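Local coordinates for protein Ps01740 (Pseudomonas sp. UW4, PDB 5UIF) that is a tautomerase-superfamily enzyme related to cis-3-chloroacrylic acid dehalogenase and probably dehalogenates small unsaturated halo-acids of that kind, at residues R15-L20 with V41-L46. Residues are numbered along the deposited sequence; the frame is centred on the assembly and turned at random.
Sequences RQRQSL and VLFKEL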
ATOM      1  N   ARG A  15     -15.969   1.410 -17.560  1.00 58.92           N
ATOM      2  CA  ARG A  15     -15.805   0.291 -18.478  1.00 58.89           C
ATOM      3  C   ARG A  15     -14.380  -0.260 -18.424  1.00 54.76           C
ATOM      4  O   ARG A  15     -14.166  -1.473 -18.512  1.00 54.40           O
ATOM      5  CB  ARG A  15     -16.165   0.722 -19.904  1.00 63.03           C
ATOM      6  CG  ARG A  15     -15.153   0.305 -20.961  1.00 65.12           C
ATOM      7  CD  ARG A  15     -15.442   0.960 -22.298  1.00 70.61           C
ATOM      8  NE  ARG A  15     -15.305   2.410 -22.224  1.00 72.46           N
ATOM      9  CZ  ARG A  15     -14.146   3.057 -22.273  1.00 72.36           C
ATOM     10  NH1 ARG A  15     -13.011   2.384 -22.405  1.00 70.42           N
ATOM     11  NH2 ARG A  15     -14.124   4.380 -22.198  1.00 74.38           N
ATOM     12  N   GLN A  16     -13.409   0.633 -18.261  1.00 51.56           N
ATOM     13  CA  GLN A  16     -12.009   0.233 -18.231  1.00 48.42           C
ATOM     14  C   GLN A  16     -11.663  -0.504 -16.943  1.00 46.56           C
ATOM     15  O   GLN A  16     -10.913  -1.479 -16.964  1.00 45.25           O
ATOM     16  CB  GLN A  16     -11.100   1.451 -18.407  1.00 47.47           C
ATOM     17  CG  GLN A  16     -11.008   1.938 -19.842  1.00 48.62           C
ATOM     18  CD  GLN A  16     -10.151   3.177 -19.983  1.00 48.64           C
ATOM     19  OE1 GLN A  16     -10.310   4.142 -19.238  1.00 48.74           O
ATOM     20  NE2 GLN A  16      -9.233   3.155 -20.943  1.00 48.72           N
ATOM     21  N   ARG A  17     -12.214  -0.043 -15.824  1.00 46.95           N
ATOM     22  CA  ARG A  17     -11.983  -0.702 -14.544  1.00 46.28           C
ATOM     23  C   ARG A  17     -12.627  -2.085 -14.526  1.00 46.62           C
ATOM     24  O   ARG A  17     -12.084  -3.023 -13.945  1.00 45.90           O
ATOM     25  CB  ARG A  17     -12.517   0.147 -13.390  1.00 47.17           C
ATOM     26  CG  ARG A  17     -11.650   1.351 -13.061  1.00 47.19           C
ATOM     27  CD  ARG A  17     -12.121   2.047 -11.795  1.00 48.29           C
ATOM     28  NE  ARG A  17     -13.439   2.649 -11.963  1.00 50.44           N
ATOM     29  CZ  ARG A  17     -13.639   3.907 -12.342  1.00 51.43           C
ATOM     30  NH1 ARG A  17     -12.604   4.697 -12.592  1.00 50.74           N
ATOM     31  NH2 ARG A  17     -14.873   4.376 -12.471  1.00 53.38           N
ATOM     32  N   GLN A  18     -13.783  -2.201 -15.170  1.00 48.10           N
ATOM     33  CA  GLN A  18     -14.465  -3.483 -15.294  1.00 49.13           C
ATOM     34  C   GLN A  18     -13.636  -4.451 -16.131  1.00 48.79           C
ATOM     35  O   GLN A  18     -13.473  -5.616 -15.771  1.00 49.37           O
ATOM     36  CB  GLN A  18     -15.849  -3.299 -15.921  1.00 51.69           C
ATOM     37  CG  GLN A  18     -16.634  -4.590 -16.088  1.00 53.59           C
ATOM     38  CD  GLN A  18     -17.049  -5.197 -14.761  1.00 54.69           C
ATOM     39  OE1 GLN A  18     -17.326  -4.483 -13.798  1.00 55.52           O
ATOM     40  NE2 GLN A  18     -17.091  -6.523 -14.705  1.00 55.17           N
ATOM     41  N   SER A  19     -13.109  -3.953 -17.245  1.00 48.14           N
ATOM     42  CA  SER A  19     -12.294  -4.763 -18.144  1.00 47.29           C
ATOM     43  C   SER A  19     -11.009  -5.228 -17.470  1.00 45.17           C
ATOM     44  O   SER A  19     -10.648  -6.402 -17.547  1.00 44.91           O
ATOM     45  CB  SER A  19     -11.962  -3.979 -19.415  1.00 48.12           C
ATOM     46  OG  SER A  19     -13.140  -3.614 -20.114  1.00 50.53           O
ATOM     47  N   LEU A  20     -10.323  -4.301 -16.808  1.00 44.36           N
ATOM     48  CA  LEU A  20      -9.059  -4.606 -16.148  1.00 43.29           C
ATOM     49  C   LEU A  20      -9.244  -5.580 -14.988  1.00 44.14           C
ATOM     50  O   LEU A  20      -8.406  -6.451 -14.766  1.00 43.75           O
ATOM     51  CB  LEU A  20      -8.393  -3.319 -15.653  1.00 42.11           C
ATOM     52  CG  LEU A  20      -7.833  -2.399 -16.741  1.00 42.02           C
ATOM     53  CD1 LEU A  20      -7.399  -1.065 -16.152  1.00 41.49           C
ATOM     54  CD2 LEU A  20      -6.678  -3.069 -17.469  1.00 41.55           C
ATOM     55  N   VAL A  41      -9.767  -6.981  -6.684  1.00 42.59           N
ATOM     56  CA  VAL A  41      -9.114  -5.908  -7.427  1.00 42.74           C
ATOM     57  C   VAL A  41      -9.627  -4.542  -6.981  1.00 43.50           C
ATOM     58  O   VAL A  41     -10.830  -4.283  -7.002  1.00 45.39           O
ATOM     59  CB  VAL A  41      -9.329  -6.056  -8.947  1.00 44.29           C
ATOM     60  CG1 VAL A  41      -8.592  -4.956  -9.698  1.00 44.47           C
ATOM     61  CG2 VAL A  41      -8.868  -7.427  -9.418  1.00 43.83           C
ATOM     62  N   LEU A  42      -8.707  -3.672  -6.577  1.00 42.33           N
ATOM     63  CA  LEU A  42      -9.068  -2.342  -6.097  1.00 43.08           C
ATOM     64  C   LEU A  42      -8.514  -1.250  -7.008  1.00 44.76           C
ATOM     65  O   LEU A  42      -7.435  -1.396  -7.581  1.00 43.56           O
ATOM     66  CB  LEU A  42      -8.560  -2.133  -4.670  1.00 40.55           C
ATOM     67  CG  LEU A  42      -8.774  -3.281  -3.681  1.00 39.52           C
ATOM     68  CD1 LEU A  42      -8.189  -2.923  -2.324  1.00 38.69           C
ATOM     69  CD2 LEU A  42     -10.250  -3.635  -3.560  1.00 40.95           C
ATOM     70  N   PHE A  43      -9.258  -0.156  -7.133  1.00 47.49           N
ATOM     71  CA  PHE A  43      -8.822   0.974  -7.946  1.00 49.39           C
ATOM     72  C   PHE A  43      -8.774   2.260  -7.129  1.00 50.50           C
ATOM     73  O   PHE A  43      -9.768   2.667  -6.529  1.00 51.91           O
ATOM     74  CB  PHE A  43      -9.743   1.154  -9.155  1.00 52.77           C
ATOM     75  CG  PHE A  43      -9.609   0.070 -10.184  1.00 52.96           C
ATOM     76  CD1 PHE A  43     -10.405  -1.062 -10.124  1.00 53.26           C
ATOM     77  CD2 PHE A  43      -8.688   0.182 -11.212  1.00 52.99           C
ATOM     78  CE1 PHE A  43     -10.282  -2.062 -11.070  1.00 54.05           C
ATOM     79  CE2 PHE A  43      -8.561  -0.814 -12.161  1.00 53.99           C
ATOM     80  CZ  PHE A  43      -9.360  -1.937 -12.090  1.00 54.51           C
ATOM     81  N   LYS A  44      -7.606   2.893  -7.112  1.00 50.25           N
ATOM     82  CA  LYS A  44      -7.414   4.141  -6.388  1.00 51.17           C
ATOM     83  C   LYS A  44      -6.882   5.227  -7.315  1.00 51.77           C
ATOM     84  O   LYS A  44      -6.001   4.975  -8.137  1.00 51.61           O
ATOM     85  CB  LYS A  44      -6.460   3.936  -5.210  1.00 50.26           C
ATOM     86  CG  LYS A  44      -7.079   3.183  -4.046  1.00 52.51           C
ATOM     87  CD  LYS A  44      -6.020   2.551  -3.161  1.00 52.70           C
ATOM     88  CE  LYS A  44      -5.292   1.436  -3.895  1.00 54.09           C
ATOM     89  NZ  LYS A  44      -4.180   0.870  -3.084  1.00 55.09           N
ATOM     90  N   GLU A  45      -7.423   6.433  -7.182  1.00 52.69           N
ATOM     91  CA  GLU A  45      -6.997   7.550  -8.016  1.00 53.15           C
ATOM     92  C   GLU A  45      -6.165   8.561  -7.236  1.00 51.39           C
ATOM     93  O   GLU A  45      -6.410   8.808  -6.056  1.00 51.33           O
ATOM     94  CB  GLU A  45      -8.208   8.248  -8.641  1.00 56.59           C
ATOM     95  CG  GLU A  45      -8.874   7.456  -9.751  1.00 58.27           C
ATOM     96  CD  GLU A  45      -9.931   8.258 -10.484  1.00 63.12           C
ATOM     97  OE1 GLU A  45     -10.404   9.270  -9.927  1.00 64.90           O
ATOM     98  OE2 GLU A  45     -10.284   7.879 -11.621  1.00 65.69           O
ATOM     99  N   LEU A  46      -5.177   9.139  -7.911  1.00 50.04           N
ATOM    100  CA  LEU A  46      -4.332  10.165  -7.317  1.00 48.12           C
ATOM    101  C   LEU A  46      -4.754  11.545  -7.801  1.00 50.46           C
ATOM    102  O   LEU A  46      -5.132  11.714  -8.961  1.00 52.50           O
ATOM    103  CB  LEU A  46      -2.861   9.914  -7.657  1.00 45.42           C
ATOM    104  CG  LEU A  46      -2.270   8.581  -7.194  1.00 42.65           C
ATOM    105  CD1 LEU A  46      -0.911   8.348  -7.832  1.00 41.31           C
ATOM    106  CD2 LEU A  46      -2.164   8.545  -5.680  1.00 41.23           C
TER
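Phe43 carries most of the meeting between strand 41-46 and helix 15-20, its ring reaching from the sheet to the aliphatic part of Arg17. With CG anti to the carbonyl carbon (chi1 -70°), the phenyl ring turns one face to Arg17, whose CG sits over the ring centre in a CH-pi contact, 3.7 Å from the centroid of the Phe43 ring. Arg17 CD continues over the same face, 3.6 Å from Phe43 CG. At the far end of the ring, Leu20 CB meets the edge at CZ of Phe43, 3.9 Å away and near the ring plane. Replacing Phe43 by an alanine is likely to leave the Arg17 methylenes without their apolar platform and open a gap beside Leu20. Farther along the strand, the extended side chain of Glu45 brings its carboxylate near the Arg17 guanidinium; Glu45 OE2 stays 4.1 Å from Arg17 NH1, too far for a salt bridge, and the two planes stand 77° apart. The guanidinium finds its stronger partner across the trimer, where NE hydrogen-bonds to the carbonyl of Gly49 of the second subunit. Helix 14-32 thus packs on strand 40-46, outermost in its own chain but continued by a strand of the second subunit, within a beta-alpha-beta unit, the building block repeated in the tautomerase-superfamily fold.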